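Local coordinates for protein argonaute (Aquifex aeolicus, PDB 1YVU) that cleaves target RNA as a DNA-guided, divalent-metal-dependent endonuclease, using short single-stranded DNA guides to find the complementary strand, at residues 5-10 against 310-315; 343-348 against 381-386. One frame throughout, in Å; residues are numbered along the deposited sequence.

Interaction 1. Residues 5-10 against 310-315; sequences ALLNLY and ERAKGK
Leu6 and Arg311 both turn CG beside the backbone N and opposite the carbonyl carbon (chi1 -56° and -80°). Because they face each other as a non-hydrogen-bonded antiparallel pair, with CA of Leu6 and CA of Arg311 4.7 Å apart, their side chains leave the same face of the sheet and run side by side. The arginine then bends at chi2 and chi3, which brings one face of its guanidinium under a leucine methyl: Leu6 CD2 sits above the plane toward the rim, 3.4 Å from Arg311 NE. The guanidinium also reaches Glu308, in a long, weak ion pair.

One well-formed backbone hydrogen bond runs from Ala312 N to Ala5 O, at 2.9 Å and 159° at the hydrogen. Farther along, Leu7 N to Glu310 O (3.2 Å) is weak, and Glu310 N to Leu9 O, though only 2.8 Å, is bent and also weak. Pairing is therefore brief and irregular around Asn8, where 5-10 passes from one short strand to the next.

Glu310 and Leu7 leave the face away from Leu6. The apolar part of Glu310 lies against Leu9, with Glu310 CG 3.9 Å from Leu9 CB, while its OE1 has weak links to Tyr618 OH and Arg11 NE; Leu7 CD1 approaches Ala312 CB at 4.4 Å. Separately, Ala5 CB meets Ala312 CB at 4.0 Å.

Strands 6-7, of the N-terminal domain, and 310-315, of linker L2, lie side by side between two PIWI-domain strands, 606-607 and 616-619, the latter part of the PIWI box. The seam is held by one good backbone hydrogen bond, two weak ones and the aliphatic parts of charged residues, whose charged ends look to partners beyond these two segments.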
ATOM      1  N   ALA A   5      -9.025  17.479  15.600  1.00 59.13           N
ATOM      2  CA  ALA A   5      -8.192  16.497  14.852  1.00 48.34           C
ATOM      3  C   ALA A   5      -6.764  16.886  14.407  1.00 43.27           C
ATOM      4  O   ALA A   5      -6.578  17.618  13.421  1.00 46.11           O
ATOM      5  CB  ALA A   5      -8.968  15.891  13.693  1.00 46.14           C
ATOM      6  N   LEU A   6      -5.765  16.338  15.112  1.00 32.85           N
ATOM      7  CA  LEU A   6      -4.359  16.625  14.845  1.00 24.55           C
ATOM      8  C   LEU A   6      -3.705  15.655  13.876  1.00 20.74           C
ATOM      9  O   LEU A   6      -4.144  14.520  13.759  1.00 15.79           O
ATOM     10  CB  LEU A   6      -3.557  16.620  16.146  1.00 18.63           C
ATOM     11  CG  LEU A   6      -3.948  17.510  17.308  1.00 13.14           C
ATOM     12  CD1 LEU A   6      -2.829  17.458  18.330  1.00 18.48           C
ATOM     13  CD2 LEU A   6      -4.119  18.894  16.843  1.00  9.30           C
ATOM     14  N   LEU A   7      -2.660  16.132  13.183  1.00 20.80           N
ATOM     15  CA  LEU A   7      -1.886  15.345  12.222  1.00 11.91           C
ATOM     16  C   LEU A   7      -0.378  15.574  12.378  1.00 14.09           C
ATOM     17  O   LEU A   7       0.051  16.683  12.751  1.00 16.65           O
ATOM     18  CB  LEU A   7      -2.218  15.715  10.776  1.00  9.85           C
ATOM     19  CG  LEU A   7      -3.543  15.462  10.059  1.00  5.25           C
ATOM     20  CD1 LEU A   7      -4.274  16.782   9.925  1.00 13.66           C
ATOM     21  CD2 LEU A   7      -3.344  14.891   8.690  1.00  4.55           C
ATOM     22  N   ASN A   8       0.383  14.581  11.875  1.00 19.79           N
ATOM     23  CA  ASN A   8       1.860  14.490  11.814  1.00 15.86           C
ATOM     24  C   ASN A   8       2.471  15.596  10.988  1.00 16.64           C
ATOM     25  O   ASN A   8       3.556  15.394  10.410  1.00 16.90           O
ATOM     26  CB  ASN A   8       2.273  13.260  10.995  1.00 26.26           C
ATOM     27  CG  ASN A   8       1.939  11.980  11.627  1.00 16.94           C
ATOM     28  OD1 ASN A   8       2.738  11.420  12.369  1.00 17.79           O
ATOM     29  ND2 ASN A   8       0.783  11.457  11.286  1.00 20.27           N
ATOM     30  N   LEU A   9       1.743  16.694  10.794  1.00 16.13           N
ATOM     31  CA  LEU A   9       2.221  17.797   9.954  1.00 13.86           C
ATOM     32  C   LEU A   9       2.591  19.022  10.735  1.00 15.44           C
ATOM     33  O   LEU A   9       1.820  19.468  11.554  1.00 21.22           O
ATOM     34  CB  LEU A   9       1.174  18.140   8.899  1.00 13.70           C
ATOM     35  CG  LEU A   9       0.708  16.973   8.022  1.00  8.93           C
ATOM     36  CD1 LEU A   9      -0.616  17.251   7.390  1.00  5.40           C
ATOM     37  CD2 LEU A   9       1.744  16.662   7.008  1.00  3.09           C
ATOM     38  N   TYR A  10       3.797  19.529  10.515  1.00 16.58           N
ATOM     39  CA  TYR A  10       4.286  20.704  11.222  1.00 20.26           C
ATOM     40  C   TYR A  10       4.928  21.668  10.237  1.00 21.30           C
ATOM     41  O   TYR A  10       5.813  21.247   9.476  1.00 20.47           O
ATOM     42  CB  TYR A  10       5.382  20.295  12.202  1.00 27.39           C
ATOM     43  CG  TYR A  10       5.017  19.213  13.166  1.00 21.53           C
ATOM     44  CD1 TYR A  10       5.205  17.847  12.833  1.00 22.97           C
ATOM     45  CD2 TYR A  10       4.429  19.535  14.399  1.00 25.01           C
ATOM     46  CE1 TYR A  10       4.781  16.817  13.727  1.00 31.46           C
ATOM     47  CE2 TYR A  10       4.020  18.531  15.299  1.00 28.56           C
ATOM     48  CZ  TYR A  10       4.183  17.174  14.956  1.00 33.03           C
ATOM     49  OH  TYR A  10       3.687  16.206  15.799  1.00 32.99           O
ATOM     50  N   GLU A 310      -0.688  20.282  12.595  1.00 24.34           N
ATOM     51  CA  GLU A 310      -1.624  20.981  11.740  1.00 23.45           C
ATOM     52  C   GLU A 310      -2.951  20.280  11.947  1.00 30.30           C
ATOM     53  O   GLU A 310      -3.022  19.045  11.993  1.00 28.49           O
ATOM     54  CB  GLU A 310      -1.194  20.954  10.276  1.00 25.54           C
ATOM     55  CG  GLU A 310       0.087  21.746   9.954  1.00 29.94           C
ATOM     56  CD  GLU A 310      -0.035  23.277  10.101  1.00 41.63           C
ATOM     57  OE1 GLU A 310      -0.806  23.902   9.321  1.00 41.39           O
ATOM     58  OE2 GLU A 310       0.675  23.854  10.976  1.00 41.32           O
ATOM     59  N   ARG A 311      -3.973  21.083  12.225  1.00 30.44           N
ATOM     60  CA  ARG A 311      -5.313  20.575  12.462  1.00 28.47           C
ATOM     61  C   ARG A 311      -6.035  20.366  11.158  1.00 21.18           C
ATOM     62  O   ARG A 311      -5.782  21.084  10.189  1.00 20.01           O
ATOM     63  CB  ARG A 311      -6.093  21.545  13.342  1.00 28.94           C
ATOM     64  CG  ARG A 311      -5.756  21.422  14.819  1.00 39.90           C
ATOM     65  CD  ARG A 311      -5.046  22.647  15.401  1.00 48.50           C
ATOM     66  NE  ARG A 311      -3.955  22.268  16.308  1.00 54.89           N
ATOM     67  CZ  ARG A 311      -3.990  22.336  17.639  1.00 58.01           C
ATOM     68  NH1 ARG A 311      -5.073  22.773  18.282  1.00 56.40           N
ATOM     69  NH2 ARG A 311      -2.929  21.927  18.333  1.00 59.74           N
ATOM     70  N   ALA A 312      -6.920  19.372  11.141  1.00 19.55           N
ATOM     71  CA  ALA A 312      -7.735  19.044   9.962  1.00 24.59           C
ATOM     72  C   ALA A 312      -8.712  20.159   9.656  1.00 22.70           C
ATOM     73  O   ALA A 312      -9.033  20.950  10.541  1.00 30.47           O
ATOM     74  CB  ALA A 312      -8.504  17.769  10.200  1.00 18.23           C
ATOM     75  N   LYS A 313      -9.177  20.235   8.418  1.00 24.21           N
ATOM     76  CA  LYS A 313     -10.134  21.274   8.069  1.00 31.33           C
ATOM     77  C   LYS A 313     -11.548  20.991   8.588  1.00 32.42           C
ATOM     78  O   LYS A 313     -12.141  21.858   9.224  1.00 37.88           O
ATOM     79  CB  LYS A 313     -10.133  21.531   6.580  1.00 36.24           C
ATOM     80  CG  LYS A 313      -8.851  22.201   6.091  1.00 46.84           C
ATOM     81  CD  LYS A 313      -8.829  22.380   4.561  1.00 53.94           C
ATOM     82  CE  LYS A 313      -9.934  23.296   4.024  1.00 48.59           C
ATOM     83  NZ  LYS A 313      -9.907  23.335   2.534  1.00 51.92           N
ATOM     84  N   GLY A 314     -12.057  19.778   8.369  1.00 29.48           N
ATOM     85  CA  GLY A 314     -13.387  19.427   8.849  1.00 26.93           C
ATOM     86  C   GLY A 314     -13.954  18.089   8.399  1.00 31.58           C
ATOM     87  O   GLY A 314     -13.221  17.187   8.010  1.00 25.04           O
ATOM     88  N   LYS A 315     -15.267  17.929   8.521  1.00 31.66           N
ATOM     89  CA  LYS A 315     -15.901  16.708   8.073  1.00 34.17           C
ATOM     90  C   LYS A 315     -16.550  17.026   6.730  1.00 34.44           C
ATOM     91  O   LYS A 315     -17.140  18.089   6.538  1.00 31.75           O
ATOM     92  CB  LYS A 315     -16.934  16.174   9.069  1.00 33.90           C
ATOM     93  CG  LYS A 315     -17.306  14.744   8.733  1.00 40.20           C
ATOM     94  CD  LYS A 315     -18.579  14.241   9.369  1.00 56.06           C
ATOM     95  CE  LYS A 315     -19.080  13.027   8.563  1.00 62.76           C
ATOM     96  NZ  LYS A 315     -20.134  12.191   9.223  1.00 70.34           N
TER

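Interaction 2. Residues 343-348 against 381-386; sequences CRPFVK and KNKGIK
Lys383 runs alongside the carbonyl of Cys343, and its side chain can be followed atom by atom. CB starts near the proline ring, 4.1 Å from Pro345 CD. CG packs against that ring and lies 3.5 Å from Cys343 O, and CD stays alongside the same oxygen at 3.6 Å. The chain, extended beyond CG, brings CE nearest to Cys343 O, and NZ ends 3.8 Å from Cys343 SG. There the ammonium group donates a hydrogen bond to Leu340 O, near the C-terminal end of helix 337-342, where the charge is probably welcome. With alanine in place of Lys383, Leu340 O would probably lose this charged donor and a gap would open beside Cys343 and Pro345.

Pro345 crosses the lysine side chain at about a right angle. Pro345 CG touches Ile385 CD1 at 4.3 Å, and that methyl has a closer apolar neighbour in Val347 CG1, at 3.9 Å, as the valine and isoleucine slide past each other in opposite directions. Gly384 makes the turn with a positive phi (93°), its N bonded to Lys381 O at 2.9 Å; a CB at this position would be jammed against the carbonyl O of Lys383 and would also point toward Val347.

The contact thus packs two loops of the Mid domain. Segment 343-348 leads from helix 337-342 into strand 351-360. The other segment, 381-386, leads from helix 368-381 into the neighbouring parallel strand 386-396. Leu478 of helix 466-480 touches both Pro345 and Ile385, bringing a third element against the pair.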
ATOM      1  N   CYS A 343     -35.276  -5.225   3.934  1.00 42.63           N
ATOM      2  CA  CYS A 343     -34.860  -4.976   2.545  1.00 44.46           C
ATOM      3  C   CYS A 343     -35.050  -6.092   1.499  1.00 49.63           C
ATOM      4  O   CYS A 343     -34.759  -7.265   1.744  1.00 54.50           O
ATOM      5  CB  CYS A 343     -33.403  -4.506   2.492  1.00 44.22           C
ATOM      6  SG  CYS A 343     -32.219  -5.858   2.568  1.00 33.15           S
ATOM      7  N   ARG A 344     -35.503  -5.682   0.315  1.00 50.96           N
ATOM      8  CA  ARG A 344     -35.712  -6.568  -0.828  1.00 53.10           C
ATOM      9  C   ARG A 344     -34.505  -6.306  -1.768  1.00 53.82           C
ATOM     10  O   ARG A 344     -34.338  -5.189  -2.252  1.00 58.94           O
ATOM     11  CB  ARG A 344     -37.046  -6.207  -1.503  1.00 52.32           C
ATOM     12  CG  ARG A 344     -37.449  -6.936  -2.785  1.00 54.29           C
ATOM     13  CD  ARG A 344     -38.654  -6.176  -3.306  1.00 70.42           C
ATOM     14  NE  ARG A 344     -39.190  -6.597  -4.600  1.00 77.97           N
ATOM     15  CZ  ARG A 344     -40.012  -5.857  -5.356  1.00 83.62           C
ATOM     16  NH1 ARG A 344     -40.395  -4.646  -4.967  1.00 82.31           N
ATOM     17  NH2 ARG A 344     -40.502  -6.352  -6.484  1.00 83.85           N
ATOM     18  N   PRO A 345     -33.636  -7.314  -1.993  1.00 49.07           N
ATOM     19  CA  PRO A 345     -32.450  -7.167  -2.867  1.00 50.13           C
ATOM     20  C   PRO A 345     -32.731  -6.958  -4.373  1.00 49.67           C
ATOM     21  O   PRO A 345     -33.866  -7.002  -4.819  1.00 54.16           O
ATOM     22  CB  PRO A 345     -31.709  -8.487  -2.642  1.00 52.99           C
ATOM     23  CG  PRO A 345     -32.183  -8.919  -1.297  1.00 47.44           C
ATOM     24  CD  PRO A 345     -33.624  -8.636  -1.346  1.00 39.69           C
ATOM     25  N   PHE A 346     -31.683  -6.694  -5.146  1.00 45.10           N
ATOM     26  CA  PHE A 346     -31.821  -6.543  -6.584  1.00 44.67           C
ATOM     27  C   PHE A 346     -31.355  -7.877  -7.108  1.00 46.48           C
ATOM     28  O   PHE A 346     -30.165  -8.112  -7.259  1.00 48.22           O
ATOM     29  CB  PHE A 346     -30.921  -5.430  -7.113  1.00 44.15           C
ATOM     30  CG  PHE A 346     -31.335  -4.067  -6.680  1.00 41.00           C
ATOM     31  CD1 PHE A 346     -30.871  -3.541  -5.470  1.00 45.29           C
ATOM     32  CD2 PHE A 346     -32.189  -3.292  -7.486  1.00 45.71           C
ATOM     33  CE1 PHE A 346     -31.251  -2.254  -5.068  1.00 45.26           C
ATOM     34  CE2 PHE A 346     -32.581  -2.007  -7.104  1.00 43.61           C
ATOM     35  CZ  PHE A 346     -32.116  -1.481  -5.894  1.00 48.53           C
ATOM     36  N   VAL A 347     -32.305  -8.760  -7.352  1.00 52.15           N
ATOM     37  CA  VAL A 347     -32.013 -10.111  -7.823  1.00 54.53           C
ATOM     38  C   VAL A 347     -31.364 -10.318  -9.203  1.00 52.60           C
ATOM     39  O   VAL A 347     -31.889  -9.886 -10.226  1.00 54.29           O
ATOM     40  CB  VAL A 347     -33.268 -11.012  -7.675  1.00 55.70           C
ATOM     41  CG1 VAL A 347     -33.596 -11.180  -6.198  1.00 57.98           C
ATOM     42  CG2 VAL A 347     -34.476 -10.404  -8.424  1.00 58.96           C
ATOM     43  N   LYS A 348     -30.196 -10.952  -9.203  1.00 51.33           N
ATOM     44  CA  LYS A 348     -29.477 -11.255 -10.433  1.00 52.70           C
ATOM     45  C   LYS A 348     -29.624 -12.745 -10.731  1.00 53.32           C
ATOM     46  O   LYS A 348     -29.605 -13.154 -11.897  1.00 59.82           O
ATOM     47  CB  LYS A 348     -28.003 -10.869 -10.328  1.00 62.75           C
ATOM     48  CG  LYS A 348     -27.233 -10.968 -11.658  1.00 60.34           C
ATOM     49  CD  LYS A 348     -25.826 -10.387 -11.572  1.00 60.62           C
ATOM     50  CE  LYS A 348     -25.842  -8.871 -11.475  1.00 68.18           C
ATOM     51  NZ  LYS A 348     -24.470  -8.316 -11.457  1.00 66.86           N
ATOM     52  N   LYS A 381     -34.625 -16.939   1.442  1.00 44.75           N
ATOM     53  CA  LYS A 381     -35.731 -17.487   0.641  1.00 46.61           C
ATOM     54  C   LYS A 381     -36.867 -16.499   0.641  1.00 45.94           C
ATOM     55  O   LYS A 381     -37.428 -16.151  -0.408  1.00 40.86           O
ATOM     56  CB  LYS A 381     -36.202 -18.814   1.226  1.00 48.81           C
ATOM     57  CG  LYS A 381     -35.763 -20.026   0.425  1.00 62.94           C
ATOM     58  CD  LYS A 381     -36.104 -21.363   1.116  1.00 73.80           C
ATOM     59  CE  LYS A 381     -35.576 -22.544   0.290  1.00 74.48           C
ATOM     60  NZ  LYS A 381     -35.328 -23.732   1.141  1.00 73.07           N
ATOM     61  N   ASN A 382     -37.054 -15.939   1.835  1.00 46.78           N
ATOM     62  CA  ASN A 382     -38.062 -14.937   2.138  1.00 53.77           C
ATOM     63  C   ASN A 382     -37.576 -13.578   1.649  1.00 54.08           C
ATOM     64  O   ASN A 382     -38.146 -12.533   1.994  1.00 57.80           O
ATOM     65  CB  ASN A 382     -38.367 -14.927   3.647  1.00 55.54           C
ATOM     66  CG  ASN A 382     -39.005 -16.235   4.131  1.00 61.02           C
ATOM     67  OD1 ASN A 382     -39.625 -16.971   3.349  1.00 62.74           O
ATOM     68  ND2 ASN A 382     -38.854 -16.526   5.432  1.00 64.40           N
ATOM     69  N   LYS A 383     -36.494 -13.612   0.869  1.00 48.12           N
ATOM     70  CA  LYS A 383     -35.922 -12.425   0.243  1.00 45.18           C
ATOM     71  C   LYS A 383     -35.774 -12.675  -1.241  1.00 44.27           C
ATOM     72  O   LYS A 383     -35.142 -11.889  -1.950  1.00 41.70           O
ATOM     73  CB  LYS A 383     -34.604 -12.004   0.871  1.00 41.04           C
ATOM     74  CG  LYS A 383     -34.758 -10.765   1.683  1.00 34.97           C
ATOM     75  CD  LYS A 383     -33.546 -10.587   2.468  1.00 34.85           C
ATOM     76  CE  LYS A 383     -33.774  -9.588   3.525  1.00 32.28           C
ATOM     77  NZ  LYS A 383     -32.444  -9.342   4.152  1.00 49.01           N
ATOM     78  N   GLY A 384     -36.376 -13.778  -1.687  1.00 44.14           N
ATOM     79  CA  GLY A 384     -36.395 -14.129  -3.098  1.00 50.06           C
ATOM     80  C   GLY A 384     -35.335 -15.039  -3.655  1.00 50.42           C
ATOM     81  O   GLY A 384     -35.525 -15.631  -4.736  1.00 51.97           O
ATOM     82  N   ILE A 385     -34.199 -15.119  -2.962  1.00 50.50           N
ATOM     83  CA  ILE A 385     -33.106 -15.977  -3.402  1.00 48.06           C
ATOM     84  C   ILE A 385     -33.142 -17.291  -2.647  1.00 48.08           C
ATOM     85  O   ILE A 385     -33.164 -17.335  -1.422  1.00 43.64           O
ATOM     86  CB  ILE A 385     -31.713 -15.314  -3.271  1.00 45.28           C
ATOM     87  CG1 ILE A 385     -31.719 -13.942  -3.936  1.00 42.44           C
ATOM     88  CG2 ILE A 385     -30.629 -16.210  -3.931  1.00 43.04           C
ATOM     89  CD1 ILE A 385     -32.001 -12.820  -3.001  1.00 46.16           C
ATOM     90  N   LYS A 386     -33.141 -18.360  -3.425  1.00 49.55           N
ATOM     91  CA  LYS A 386     -33.185 -19.707  -2.906  1.00 51.46           C
ATOM     92  C   LYS A 386     -31.847 -20.441  -3.093  1.00 46.64           C
ATOM     93  O   LYS A 386     -31.320 -20.527  -4.224  1.00 45.00           O
ATOM     94  CB  LYS A 386     -34.336 -20.464  -3.606  1.00 52.80           C
ATOM     95  CG  LYS A 386     -35.691 -19.753  -3.518  1.00 51.84           C
ATOM     96  CD  LYS A 386     -36.498 -19.942  -4.775  1.00 61.78           C
ATOM     97  CE  LYS A 386     -37.615 -18.911  -4.871  1.00 64.62           C
ATOM     98  NZ  LYS A 386     -38.315 -19.040  -6.186  1.00 70.80           N
TER

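From the N terminus, the chain begins with 5-10, runs on through the N-terminal domain, linker L1 and PAZ, and returns in linker L2, where 310-315 closes interaction 1 around a loop of about 300 residues. It then enters the Mid domain. Interaction 2 opens at 343-348 and closes at 381-386, a short loop holding strand 351-360 and helix 368-381. The two loops are in series, neither nesting nor crossing, and their nearest atoms are about 22 Å apart. Interaction 1 ties the chain's start to L2 beside PIWI strands, whereas interaction 2 stays within the Mid domain.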